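Local atomic coordinates of putative triphosphoribosyl-dephospho-coA synthase (Archaeoglobus fulgidus DSM 4304, PDB entry 3H9P), a protein that probably binds ATP and may act as a triphosphoribosyl-dephospho-CoA synthase, although its function has not been established. Residues L28-K33 against L63-I68; E32-G37 against S70-G75; F154-E159 against A233-S238. All coordinates share one frame; numbering follows the deposited sequence.

Interaction 1. Residues L28-K33 against L63-I68; sequences LEVAEK and LLVPLI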
ATOM      1  N   LEU A  28     -15.301 -26.728  -2.916  1.00 23.86           N
ATOM      2  CA  LEU A  28     -16.611 -27.400  -2.779  1.00 23.53           C
ATOM      3  C   LEU A  28     -17.391 -26.836  -1.584  1.00 23.44           C
ATOM      4  O   LEU A  28     -18.607 -26.598  -1.659  1.00 22.49           O
ATOM      5  CB  LEU A  28     -16.454 -28.914  -2.672  1.00 23.50           C
ATOM      6  CG  LEU A  28     -15.886 -29.667  -3.896  1.00 24.85           C
ATOM      7  CD1 LEU A  28     -15.829 -31.156  -3.645  1.00 21.02           C
ATOM      8  CD2 LEU A  28     -16.702 -29.364  -5.172  1.00 24.63           C
ATOM      9  N   GLU A  29     -16.674 -26.558  -0.508  1.00 22.52           N
ATOM     10  CA  GLU A  29     -17.293 -25.903   0.628  1.00 24.46           C
ATOM     11  C   GLU A  29     -17.869 -24.495   0.294  1.00 24.01           C
ATOM     12  O   GLU A  29     -18.994 -24.192   0.652  1.00 24.15           O
ATOM     13  CB  GLU A  29     -16.331 -25.896   1.807  1.00 23.76           C
ATOM     14  CG  GLU A  29     -16.825 -25.183   2.991  1.00 28.28           C
ATOM     15  CD  GLU A  29     -16.107 -25.614   4.283  1.00 33.69           C
ATOM     16  OE1 GLU A  29     -14.909 -26.008   4.223  1.00 36.38           O
ATOM     17  OE2 GLU A  29     -16.765 -25.575   5.349  1.00 33.73           O
ATOM     18  N   VAL A  30     -17.097 -23.680  -0.428  1.00 23.92           N
ATOM     19  CA  VAL A  30     -17.544 -22.390  -0.909  1.00 23.41           C
ATOM     20  C   VAL A  30     -18.791 -22.503  -1.778  1.00 24.46           C
ATOM     21  O   VAL A  30     -19.763 -21.731  -1.593  1.00 23.39           O
ATOM     22  CB  VAL A  30     -16.366 -21.669  -1.666  1.00 25.21           C
ATOM     23  CG1 VAL A  30     -16.832 -20.429  -2.420  1.00 22.09           C
ATOM     24  CG2 VAL A  30     -15.151 -21.370  -0.688  1.00 22.93           C
ATOM     25  N   ALA A  31     -18.780 -23.456  -2.732  1.00 23.89           N
ATOM     26  CA  ALA A  31     -19.962 -23.676  -3.586  1.00 24.42           C
ATOM     27  C   ALA A  31     -21.247 -24.014  -2.789  1.00 25.17           C
ATOM     28  O   ALA A  31     -22.363 -23.604  -3.177  1.00 25.78           O
ATOM     29  CB  ALA A  31     -19.682 -24.750  -4.642  1.00 23.98           C
ATOM     30  N   GLU A  32     -21.072 -24.733  -1.680  1.00 25.52           N
ATOM     31  CA  GLU A  32     -22.147 -25.083  -0.750  1.00 26.65           C
ATOM     32  C   GLU A  32     -22.558 -23.945   0.205  1.00 26.39           C
ATOM     33  O   GLU A  32     -23.732 -23.594   0.283  1.00 25.68           O
ATOM     34  CB  GLU A  32     -21.726 -26.299   0.077  1.00 27.22           C
ATOM     35  CG  GLU A  32     -22.895 -26.924   0.791  1.00 30.68           C
ATOM     36  CD  GLU A  32     -22.505 -27.847   1.912  1.00 37.24           C
ATOM     37  OE1 GLU A  32     -21.460 -27.619   2.590  1.00 39.87           O
ATOM     38  OE2 GLU A  32     -23.276 -28.804   2.131  1.00 40.49           O
ATOM     39  N   LYS A  33     -21.602 -23.369   0.931  1.00 26.55           N
ATOM     40  CA  LYS A  33     -21.948 -22.358   1.945  1.00 27.14           C
ATOM     41  C   LYS A  33     -21.969 -20.898   1.455  1.00 27.29           C
ATOM     42  O   LYS A  33     -22.675 -20.076   2.023  1.00 26.86           O
ATOM     43  CB  LYS A  33     -21.062 -22.475   3.201  1.00 27.65           C
ATOM     44  CG  LYS A  33     -20.973 -23.882   3.831  1.00 28.55           C
ATOM     45  CD  LYS A  33     -20.153 -23.793   5.120  1.00 31.41           C
ATOM     46  CE  LYS A  33     -20.285 -25.058   5.943  1.00 36.15           C
ATOM     47  NZ  LYS A  33     -19.397 -26.131   5.418  1.00 37.47           N
ATOM     48  N   LEU A  63      -9.305 -14.076  -5.700  1.00 27.75           N
ATOM     49  CA  LEU A  63     -10.014 -13.905  -6.958  1.00 29.14           C
ATOM     50  C   LEU A  63     -11.049 -15.023  -7.154  1.00 30.38           C
ATOM     51  O   LEU A  63     -12.226 -14.755  -7.496  1.00 31.32           O
ATOM     52  CB  LEU A  63      -9.051 -13.863  -8.161  1.00 28.85           C
ATOM     53  CG  LEU A  63      -8.193 -12.615  -8.438  1.00 28.09           C
ATOM     54  CD1 LEU A  63      -7.123 -12.870  -9.517  1.00 24.50           C
ATOM     55  CD2 LEU A  63      -9.092 -11.406  -8.843  1.00 23.56           C
ATOM     56  N   LEU A  64     -10.646 -16.259  -6.908  1.00 29.82           N
ATOM     57  CA  LEU A  64     -11.513 -17.401  -7.283  1.00 30.12           C
ATOM     58  C   LEU A  64     -12.646 -17.687  -6.345  1.00 30.15           C
ATOM     59  O   LEU A  64     -13.715 -18.032  -6.783  1.00 31.77           O
ATOM     60  CB  LEU A  64     -10.695 -18.676  -7.455  1.00 30.16           C
ATOM     61  CG  LEU A  64      -9.800 -18.703  -8.702  1.00 30.77           C
ATOM     62  CD1 LEU A  64      -8.730 -19.784  -8.443  1.00 33.38           C
ATOM     63  CD2 LEU A  64     -10.582 -18.993  -9.991  1.00 28.32           C
ATOM     64  N   VAL A  65     -12.423 -17.531  -5.046  1.00 29.55           N
ATOM     65  CA  VAL A  65     -13.459 -17.854  -4.103  1.00 28.57           C
ATOM     66  C   VAL A  65     -14.767 -17.072  -4.347  1.00 28.66           C
ATOM     67  O   VAL A  65     -15.857 -17.655  -4.292  1.00 29.15           O
ATOM     68  CB  VAL A  65     -12.884 -17.787  -2.639  1.00 28.40           C
ATOM     69  CG1 VAL A  65     -13.952 -17.807  -1.624  1.00 25.98           C
ATOM     70  CG2 VAL A  65     -11.900 -18.937  -2.436  1.00 25.37           C
ATOM     71  N   PRO A  66     -14.690 -15.758  -4.623  1.00 28.81           N
ATOM     72  CA  PRO A  66     -15.977 -15.084  -4.894  1.00 28.84           C
ATOM     73  C   PRO A  66     -16.691 -15.570  -6.159  1.00 28.80           C
ATOM     74  O   PRO A  66     -17.927 -15.583  -6.172  1.00 28.39           O
ATOM     75  CB  PRO A  66     -15.582 -13.617  -5.070  1.00 28.38           C
ATOM     76  CG  PRO A  66     -14.360 -13.476  -4.324  1.00 28.39           C
ATOM     77  CD  PRO A  66     -13.605 -14.775  -4.512  1.00 28.78           C
ATOM     78  N   LEU A  67     -15.927 -15.951  -7.196  1.00 28.21           N
ATOM     79  CA  LEU A  67     -16.533 -16.513  -8.397  1.00 28.01           C
ATOM     80  C   LEU A  67     -17.105 -17.888  -8.122  1.00 27.99           C
ATOM     81  O   LEU A  67     -18.179 -18.194  -8.590  1.00 26.94           O
ATOM     82  CB  LEU A  67     -15.539 -16.595  -9.564  1.00 27.14           C
ATOM     83  CG  LEU A  67     -14.818 -15.285  -9.910  1.00 25.64           C
ATOM     84  CD1 LEU A  67     -13.622 -15.553 -10.831  1.00 23.21           C
ATOM     85  CD2 LEU A  67     -15.752 -14.194 -10.395  1.00 19.13           C
ATOM     86  N   ILE A  68     -16.387 -18.704  -7.344  1.00 27.81           N
ATOM     87  CA  ILE A  68     -16.885 -20.013  -7.005  1.00 28.44           C
ATOM     88  C   ILE A  68     -18.152 -19.953  -6.129  1.00 29.41           C
ATOM     89  O   ILE A  68     -19.021 -20.810  -6.210  1.00 28.79           O
ATOM     90  CB  ILE A  68     -15.793 -20.901  -6.417  1.00 29.11           C
ATOM     91  CG1 ILE A  68     -14.718 -21.121  -7.522  1.00 30.96           C
ATOM     92  CG2 ILE A  68     -16.421 -22.263  -5.937  1.00 27.25           C
ATOM     93  CD1 ILE A  68     -13.349 -21.663  -7.080  1.00 33.08           C
TER
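V30 points from helix 24-33 toward helix 58-68 and meets it with both methyls. CG1 of V30 comes down on the backbone, 3.5 Å from the carbonyl oxygen of V65. This methyl lies anti to its own backbone N (chi1 169°), which turns it to the V65-I68 side. CG2 of V30 meets CG1 of V65 at 3.9 Å, and the two valine side chains cross at about a right angle. I68 brings its CG2 branch. That methyl lies 4.0 Å from CG1 of V30 and 4.3 Å from CB of A31, while A31 CA sits near the I68 carbonyl oxygen. The contact across the two helices is apolar packing. The axes of the two segments approach to 9.1 Å at a crossing angle of -42°. Helix 58-68 is kinked here, because the nitrogen of P66 cannot bond to the turn before. Around the contact, F27 of helix 24-33 touches V65 and I68. On other faces of helix 58-68, L63 and L64 pack on helix 230-246. P66 and L67 pack on helix 76-88. The contact thus joins helix 24-33 to the all-helical body of the chain.

Interaction 2. Residues E32-G37 against S70-G75; sequences EKRIIG and SWDAGG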
ATOM      1  N   GLU A  32     -21.072 -24.733  -1.680  1.00 25.52           N
ATOM      2  CA  GLU A  32     -22.147 -25.083  -0.750  1.00 26.65           C
ATOM      3  C   GLU A  32     -22.558 -23.945   0.205  1.00 26.39           C
ATOM      4  O   GLU A  32     -23.732 -23.594   0.283  1.00 25.68           O
ATOM      5  CB  GLU A  32     -21.726 -26.299   0.077  1.00 27.22           C
ATOM      6  CG  GLU A  32     -22.895 -26.924   0.791  1.00 30.68           C
ATOM      7  CD  GLU A  32     -22.505 -27.847   1.912  1.00 37.24           C
ATOM      8  OE1 GLU A  32     -21.460 -27.619   2.590  1.00 39.87           O
ATOM      9  OE2 GLU A  32     -23.276 -28.804   2.131  1.00 40.49           O
ATOM     10  N   LYS A  33     -21.602 -23.369   0.931  1.00 26.55           N
ATOM     11  CA  LYS A  33     -21.948 -22.358   1.945  1.00 27.14           C
ATOM     12  C   LYS A  33     -21.969 -20.898   1.455  1.00 27.29           C
ATOM     13  O   LYS A  33     -22.675 -20.076   2.023  1.00 26.86           O
ATOM     14  CB  LYS A  33     -21.062 -22.475   3.201  1.00 27.65           C
ATOM     15  CG  LYS A  33     -20.973 -23.882   3.831  1.00 28.55           C
ATOM     16  CD  LYS A  33     -20.153 -23.793   5.120  1.00 31.41           C
ATOM     17  CE  LYS A  33     -20.285 -25.058   5.943  1.00 36.15           C
ATOM     18  NZ  LYS A  33     -19.397 -26.131   5.418  1.00 37.47           N
ATOM     19  N   ARG A  34     -21.176 -20.583   0.431  1.00 27.39           N
ATOM     20  CA  ARG A  34     -21.132 -19.241  -0.189  1.00 28.54           C
ATOM     21  C   ARG A  34     -20.459 -18.224   0.743  1.00 28.75           C
ATOM     22  O   ARG A  34     -20.787 -17.046   0.749  1.00 28.40           O
ATOM     23  CB  ARG A  34     -22.551 -18.743  -0.550  1.00 27.88           C
ATOM     24  CG  ARG A  34     -23.482 -19.783  -1.102  1.00 28.53           C
ATOM     25  CD  ARG A  34     -23.358 -19.919  -2.583  1.00 29.65           C
ATOM     26  NE  ARG A  34     -24.310 -20.880  -3.146  1.00 29.05           N
ATOM     27  CZ  ARG A  34     -24.699 -20.908  -4.426  1.00 29.25           C
ATOM     28  NH1 ARG A  34     -24.228 -20.023  -5.315  1.00 26.12           N
ATOM     29  NH2 ARG A  34     -25.574 -21.830  -4.829  1.00 28.20           N
ATOM     30  N   ILE A  35     -19.520 -18.717   1.522  1.00 29.60           N
ATOM     31  CA  ILE A  35     -18.844 -18.008   2.584  1.00 30.22           C
ATOM     32  C   ILE A  35     -17.548 -17.427   2.028  1.00 30.15           C
ATOM     33  O   ILE A  35     -16.586 -18.158   1.897  1.00 30.53           O
ATOM     34  CB  ILE A  35     -18.394 -19.101   3.574  1.00 31.02           C
ATOM     35  CG1 ILE A  35     -18.117 -20.403   2.722  1.00 33.94           C
ATOM     36  CG2 ILE A  35     -19.422 -19.287   4.692  1.00 28.95           C
ATOM     37  CD1 ILE A  35     -16.851 -21.225   3.040  1.00 35.28           C
ATOM     38  N   ILE A  36     -17.459 -16.135   1.743  1.00 30.59           N
ATOM     39  CA  ILE A  36     -16.266 -15.657   1.023  1.00 30.41           C
ATOM     40  C   ILE A  36     -14.977 -15.710   1.876  1.00 30.03           C
ATOM     41  O   ILE A  36     -14.029 -16.401   1.510  1.00 28.25           O
ATOM     42  CB  ILE A  36     -16.440 -14.259   0.360  1.00 31.12           C
ATOM     43  CG1 ILE A  36     -17.668 -14.202  -0.571  1.00 32.72           C
ATOM     44  CG2 ILE A  36     -15.114 -13.806  -0.387  1.00 31.05           C
ATOM     45  CD1 ILE A  36     -17.743 -15.253  -1.604  1.00 35.22           C
ATOM     46  N   GLY A  37     -14.967 -14.955   2.979  1.00 30.02           N
ATOM     47  CA  GLY A  37     -13.836 -14.838   3.889  1.00 30.14           C
ATOM     48  C   GLY A  37     -13.297 -16.179   4.350  1.00 31.13           C
ATOM     49  O   GLY A  37     -12.117 -16.499   4.142  1.00 30.77           O
ATOM     50  N   SER A  70     -20.454 -18.078  -6.513  1.00 30.25           N
ATOM     51  CA  SER A  70     -21.549 -17.826  -7.468  1.00 29.31           C
ATOM     52  C   SER A  70     -21.514 -18.786  -8.672  1.00 27.78           C
ATOM     53  O   SER A  70     -22.002 -18.443  -9.760  1.00 28.77           O
ATOM     54  CB  SER A  70     -21.452 -16.389  -7.978  1.00 29.79           C
ATOM     55  OG  SER A  70     -21.316 -15.483  -6.897  1.00 32.37           O
ATOM     56  N   TRP A  71     -20.941 -19.966  -8.478  1.00 26.51           N
ATOM     57  CA  TRP A  71     -20.766 -20.994  -9.525  1.00 25.68           C
ATOM     58  C   TRP A  71     -21.985 -21.329 -10.386  1.00 25.89           C
ATOM     59  O   TRP A  71     -21.819 -21.780 -11.515  1.00 25.91           O
ATOM     60  CB  TRP A  71     -20.262 -22.283  -8.919  1.00 25.78           C
ATOM     61  CG  TRP A  71     -21.212 -22.912  -7.976  1.00 24.25           C
ATOM     62  CD1 TRP A  71     -21.340 -22.651  -6.624  1.00 20.87           C
ATOM     63  CD2 TRP A  71     -22.165 -23.935  -8.287  1.00 23.48           C
ATOM     64  NE1 TRP A  71     -22.334 -23.461  -6.088  1.00 21.93           N
ATOM     65  CE2 TRP A  71     -22.849 -24.251  -7.089  1.00 23.87           C
ATOM     66  CE3 TRP A  71     -22.510 -24.611  -9.466  1.00 22.98           C
ATOM     67  CZ2 TRP A  71     -23.871 -25.205  -7.045  1.00 25.63           C
ATOM     68  CZ3 TRP A  71     -23.501 -25.554  -9.426  1.00 24.53           C
ATOM     69  CH2 TRP A  71     -24.188 -25.845  -8.221  1.00 26.22           C
ATOM     70  N   ASP A  72     -23.184 -21.099  -9.854  1.00 24.98           N
ATOM     71  CA  ASP A  72     -24.416 -21.515 -10.495  1.00 25.35           C
ATOM     72  C   ASP A  72     -25.212 -20.339 -11.061  1.00 24.97           C
ATOM     73  O   ASP A  72     -26.342 -20.510 -11.500  1.00 24.38           O
ATOM     74  CB  ASP A  72     -25.283 -22.306  -9.488  1.00 25.33           C
ATOM     75  CG  ASP A  72     -25.625 -21.494  -8.228  1.00 27.01           C
ATOM     76  OD1 ASP A  72     -25.008 -20.429  -7.932  1.00 27.04           O
ATOM     77  OD2 ASP A  72     -26.492 -21.969  -7.492  1.00 27.75           O
ATOM     78  N   ALA A  73     -24.628 -19.146 -11.044  1.00 25.22           N
ATOM     79  CA  ALA A  73     -25.291 -17.950 -11.630  1.00 25.22           C
ATOM     80  C   ALA A  73     -25.579 -17.999 -13.133  1.00 25.33           C
ATOM     81  O   ALA A  73     -26.513 -17.333 -13.595  1.00 26.84           O
ATOM     82  CB  ALA A  73     -24.551 -16.689 -11.277  1.00 24.22           C
ATOM     83  N   GLY A  74     -24.834 -18.787 -13.903  1.00 25.56           N
ATOM     84  CA  GLY A  74     -25.071 -18.865 -15.369  1.00 26.17           C
ATOM     85  C   GLY A  74     -23.742 -18.887 -16.117  1.00 27.45           C
ATOM     86  O   GLY A  74     -22.821 -19.604 -15.737  1.00 28.18           O
ATOM     87  N   GLY A  75     -23.620 -18.107 -17.180  1.00 27.52           N
ATOM     88  CA  GLY A  75     -22.347 -17.990 -17.870  1.00 27.06           C
ATOM     89  C   GLY A  75     -21.408 -17.037 -17.147  1.00 27.19           C
ATOM     90  O   GLY A  75     -21.658 -16.610 -16.018  1.00 26.81           O
TER
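NH1 of R34 is gripped by two acceptors. One is OD1 of D72, at 2.8 Å and with an N-H...O angle of 170°. The other is the backbone oxygen of S69, the residue just before S70. NH2 of R34 makes a second, nearly straight bond of 2.8 Å to OD2 of D72. The motif is an end-on, two-bond arginine-carboxylate salt bridge. It ties R34, the first residue after helix 24-33, to a type I beta turn, S70 to A73. R34 leaves the helix with positive phi, and its chain bends at CB-CG (chi2 -87°) before running out to the loop. Both carboxylate oxygens lie close to the guanidinium plane, yet the two flat groups are turned 43° apart. OD1 is met on its syn side, and OD2 from above the carboxylate plane. R86 of helix 76-88 also comes close to R34, and D72 probably offsets these like charges. With an alanine here all three bonds would go, which is likely to leave the D72 carboxylate without its mate and free to turn. NE1 of W71 lies over one face of the guanidinium, 3.8 Å from NH2 of R34, but gives its hydrogen bond to the carbonyl oxygen of A31. On the ring of W71, CB of D72 rests 3.5 Å above the plane, offset toward the rim.

Interaction 3. Residues F154-E159 against A233-S238; sequences FKISIE and ADLTAS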
ATOM      1  N   PHE A 154     -14.924  -7.828 -11.803  1.00 25.28           N
ATOM      2  CA  PHE A 154     -13.994  -8.765 -12.441  1.00 25.20           C
ATOM      3  C   PHE A 154     -13.732  -8.458 -13.936  1.00 25.84           C
ATOM      4  O   PHE A 154     -13.659  -9.360 -14.765  1.00 25.61           O
ATOM      5  CB  PHE A 154     -14.470 -10.229 -12.249  1.00 24.52           C
ATOM      6  CG  PHE A 154     -14.344 -10.717 -10.828  1.00 22.53           C
ATOM      7  CD1 PHE A 154     -13.171 -11.344 -10.394  1.00 20.47           C
ATOM      8  CD2 PHE A 154     -15.378 -10.528  -9.930  1.00 20.19           C
ATOM      9  CE1 PHE A 154     -13.036 -11.752  -9.101  1.00 22.27           C
ATOM     10  CE2 PHE A 154     -15.263 -10.954  -8.618  1.00 23.20           C
ATOM     11  CZ  PHE A 154     -14.074 -11.574  -8.189  1.00 19.49           C
ATOM     12  N   LYS A 155     -13.561  -7.189 -14.262  1.00 26.88           N
ATOM     13  CA  LYS A 155     -13.355  -6.776 -15.661  1.00 28.35           C
ATOM     14  C   LYS A 155     -12.096  -7.374 -16.334  1.00 28.45           C
ATOM     15  O   LYS A 155     -12.150  -7.766 -17.490  1.00 28.62           O
ATOM     16  CB  LYS A 155     -13.401  -5.268 -15.788  1.00 27.88           C
ATOM     17  CG  LYS A 155     -14.853  -4.742 -15.779  1.00 31.08           C
ATOM     18  CD  LYS A 155     -14.950  -3.320 -15.225  1.00 36.59           C
ATOM     19  CE  LYS A 155     -14.442  -2.253 -16.194  1.00 40.66           C
ATOM     20  NZ  LYS A 155     -14.269  -0.899 -15.518  1.00 43.22           N
ATOM     21  N   ILE A 156     -10.983  -7.462 -15.629  1.00 28.25           N
ATOM     22  CA  ILE A 156      -9.814  -8.119 -16.207  1.00 28.57           C
ATOM     23  C   ILE A 156     -10.033  -9.619 -16.487  1.00 28.71           C
ATOM     24  O   ILE A 156      -9.686 -10.120 -17.544  1.00 29.86           O
ATOM     25  CB  ILE A 156      -8.568  -7.880 -15.337  1.00 28.41           C
ATOM     26  CG1 ILE A 156      -8.310  -6.362 -15.265  1.00 27.88           C
ATOM     27  CG2 ILE A 156      -7.372  -8.596 -15.925  1.00 28.27           C
ATOM     28  CD1 ILE A 156      -7.495  -5.861 -14.017  1.00 26.20           C
ATOM     29  N   SER A 157     -10.672 -10.321 -15.573  1.00 27.90           N
ATOM     30  CA  SER A 157     -10.902 -11.735 -15.729  1.00 27.74           C
ATOM     31  C   SER A 157     -11.789 -12.068 -16.923  1.00 27.10           C
ATOM     32  O   SER A 157     -11.529 -13.037 -17.644  1.00 27.29           O
ATOM     33  CB  SER A 157     -11.520 -12.296 -14.431  1.00 27.17           C
ATOM     34  OG  SER A 157     -10.620 -12.055 -13.357  1.00 29.53           O
ATOM     35  N   ILE A 158     -12.842 -11.282 -17.094  1.00 26.56           N
ATOM     36  CA  ILE A 158     -13.777 -11.372 -18.235  1.00 26.68           C
ATOM     37  C   ILE A 158     -13.087 -11.130 -19.575  1.00 26.75           C
ATOM     38  O   ILE A 158     -13.277 -11.899 -20.519  1.00 27.06           O
ATOM     39  CB  ILE A 158     -14.954 -10.354 -18.082  1.00 26.60           C
ATOM     40  CG1 ILE A 158     -15.833 -10.778 -16.914  1.00 27.52           C
ATOM     41  CG2 ILE A 158     -15.804 -10.218 -19.395  1.00 22.56           C
ATOM     42  CD1 ILE A 158     -16.725  -9.673 -16.387  1.00 30.84           C
ATOM     43  N   GLU A 159     -12.266 -10.092 -19.632  1.00 26.99           N
ATOM     44  CA  GLU A 159     -11.473  -9.768 -20.825  1.00 28.64           C
ATOM     45  C   GLU A 159     -10.498 -10.907 -21.119  1.00 28.25           C
ATOM     46  O   GLU A 159     -10.324 -11.296 -22.275  1.00 29.16           O
ATOM     47  CB  GLU A 159     -10.724  -8.418 -20.638  1.00 28.50           C
ATOM     48  CG  GLU A 159      -9.560  -8.210 -21.584  1.00 32.80           C
ATOM     49  CD  GLU A 159      -8.564  -7.144 -21.134  1.00 42.62           C
ATOM     50  OE1 GLU A 159      -8.642  -6.628 -19.973  1.00 45.21           O
ATOM     51  OE2 GLU A 159      -7.665  -6.820 -21.960  1.00 45.54           O
ATOM     52  N   ALA A 233      -0.364 -14.245 -13.096  1.00 27.40           N
ATOM     53  CA  ALA A 233      -0.762 -15.637 -13.033  1.00 27.89           C
ATOM     54  C   ALA A 233      -2.095 -15.806 -12.273  1.00 28.56           C
ATOM     55  O   ALA A 233      -2.966 -16.586 -12.701  1.00 29.48           O
ATOM     56  CB  ALA A 233       0.345 -16.475 -12.391  1.00 27.49           C
ATOM     57  N   ASP A 234      -2.266 -15.081 -11.174  1.00 28.97           N
ATOM     58  CA  ASP A 234      -3.563 -15.053 -10.468  1.00 30.06           C
ATOM     59  C   ASP A 234      -4.697 -14.737 -11.442  1.00 30.82           C
ATOM     60  O   ASP A 234      -5.685 -15.482 -11.503  1.00 31.28           O
ATOM     61  CB  ASP A 234      -3.566 -14.056  -9.282  1.00 29.97           C
ATOM     62  CG  ASP A 234      -2.634 -14.506  -8.120  1.00 30.01           C
ATOM     63  OD1 ASP A 234      -2.318 -15.709  -8.062  1.00 28.41           O
ATOM     64  OD2 ASP A 234      -2.225 -13.687  -7.248  1.00 29.36           O
ATOM     65  N   LEU A 235      -4.537 -13.666 -12.240  1.00 30.39           N
ATOM     66  CA  LEU A 235      -5.585 -13.212 -13.156  1.00 28.59           C
ATOM     67  C   LEU A 235      -5.759 -14.168 -14.316  1.00 29.19           C
ATOM     68  O   LEU A 235      -6.838 -14.265 -14.924  1.00 29.49           O
ATOM     69  CB  LEU A 235      -5.258 -11.814 -13.674  1.00 28.47           C
ATOM     70  CG  LEU A 235      -5.435 -10.699 -12.629  1.00 26.51           C
ATOM     71  CD1 LEU A 235      -4.567  -9.470 -12.952  1.00 27.05           C
ATOM     72  CD2 LEU A 235      -6.888 -10.277 -12.483  1.00 26.84           C
ATOM     73  N   THR A 236      -4.703 -14.899 -14.638  1.00 28.47           N
ATOM     74  CA  THR A 236      -4.814 -15.866 -15.707  1.00 28.52           C
ATOM     75  C   THR A 236      -5.748 -17.006 -15.240  1.00 28.16           C
ATOM     76  O   THR A 236      -6.562 -17.519 -15.998  1.00 28.76           O
ATOM     77  CB  THR A 236      -3.420 -16.346 -16.077  1.00 28.98           C
ATOM     78  OG1 THR A 236      -2.720 -15.216 -16.572  1.00 28.15           O
ATOM     79  CG2 THR A 236      -3.436 -17.469 -17.157  1.00 29.16           C
ATOM     80  N   ALA A 237      -5.646 -17.348 -13.969  1.00 27.79           N
ATOM     81  CA  ALA A 237      -6.431 -18.423 -13.400  1.00 27.06           C
ATOM     82  C   ALA A 237      -7.875 -18.030 -13.284  1.00 26.63           C
ATOM     83  O   ALA A 237      -8.744 -18.844 -13.547  1.00 27.06           O
ATOM     84  CB  ALA A 237      -5.873 -18.823 -12.006  1.00 26.08           C
ATOM     85  N   SER A 238      -8.154 -16.812 -12.852  1.00 26.34           N
ATOM     86  CA  SER A 238      -9.551 -16.427 -12.705  1.00 27.31           C
ATOM     87  C   SER A 238     -10.224 -16.347 -14.099  1.00 27.92           C
ATOM     88  O   SER A 238     -11.408 -16.674 -14.233  1.00 28.17           O
ATOM     89  CB  SER A 238      -9.682 -15.122 -11.925  1.00 26.43           C
ATOM     90  OG  SER A 238      -9.062 -14.061 -12.607  1.00 29.16           O
TER
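S157 and S238 meet hydroxyl to hydroxyl, with their OG atoms 2.6 Å apart. This is the polar part of the contact. OG of S238 stands between its backbone N and carbonyl carbon (chi1 62°). From there it reaches S157 across the helices and also lies 3.2 Å from the carbonyl oxygen of L235, one turn back in its own helix. OG of S157 has a further partner in E149 of helix 145-151, whose carboxylate also takes the backbone NH of I156. The ring of F154 turns its edge to OG of S157, which lies in the ring plane. Just beyond the segment, the hydroxyl of S239 lies within hydrogen-bonding reach of the carbonyl oxygens of both S157 and L235, its one proton shared or alternating between them.

The apolar part lies beside the serines. I156 and L235 both point into the contact and their side chains pass each other at a slant. CG2 of I156 touches CD2 of L235 at 3.9 Å and sits 4.2 Å from its CD1. CD2 of L235 also comes within 4.2 Å of OG of S157.

The helices pack at an axis distance of 8.6 Å and a crossing angle of -64°. The CA atoms of S157 and S238 are the nearest pair, at 5.7 Å. Small side chains here permit this closeness. All four touching residues are buried, so the chemistry implies an internal polar spot: S157 OG is held by E149 as well as by S238, and the single proton of S238 can probably serve either S157 OG or the carbonyl oxygen of L235.

How the interactions relate
From the N terminus, helix 24-33 opens both of the first two contacts, and E32 and K33 belong to both. Interaction 1 closes a loop of 29 residues onto helix 58-68. Interaction 2 starts slightly later and closes slightly later, in the turn before helix 76-88, so the two loops overlap. Their centres are 5 Å apart, and V65 CG1 and P66 CA pack on I36. Interaction 3 opens only after both have closed. It spans 73 residues to bring helix 155-167 to helix 230-246. Helix 58-68 bridges the groups: L63 reaches F154, D234 and S238, and L67 reaches F154. Interactions 2 and 3 do not touch.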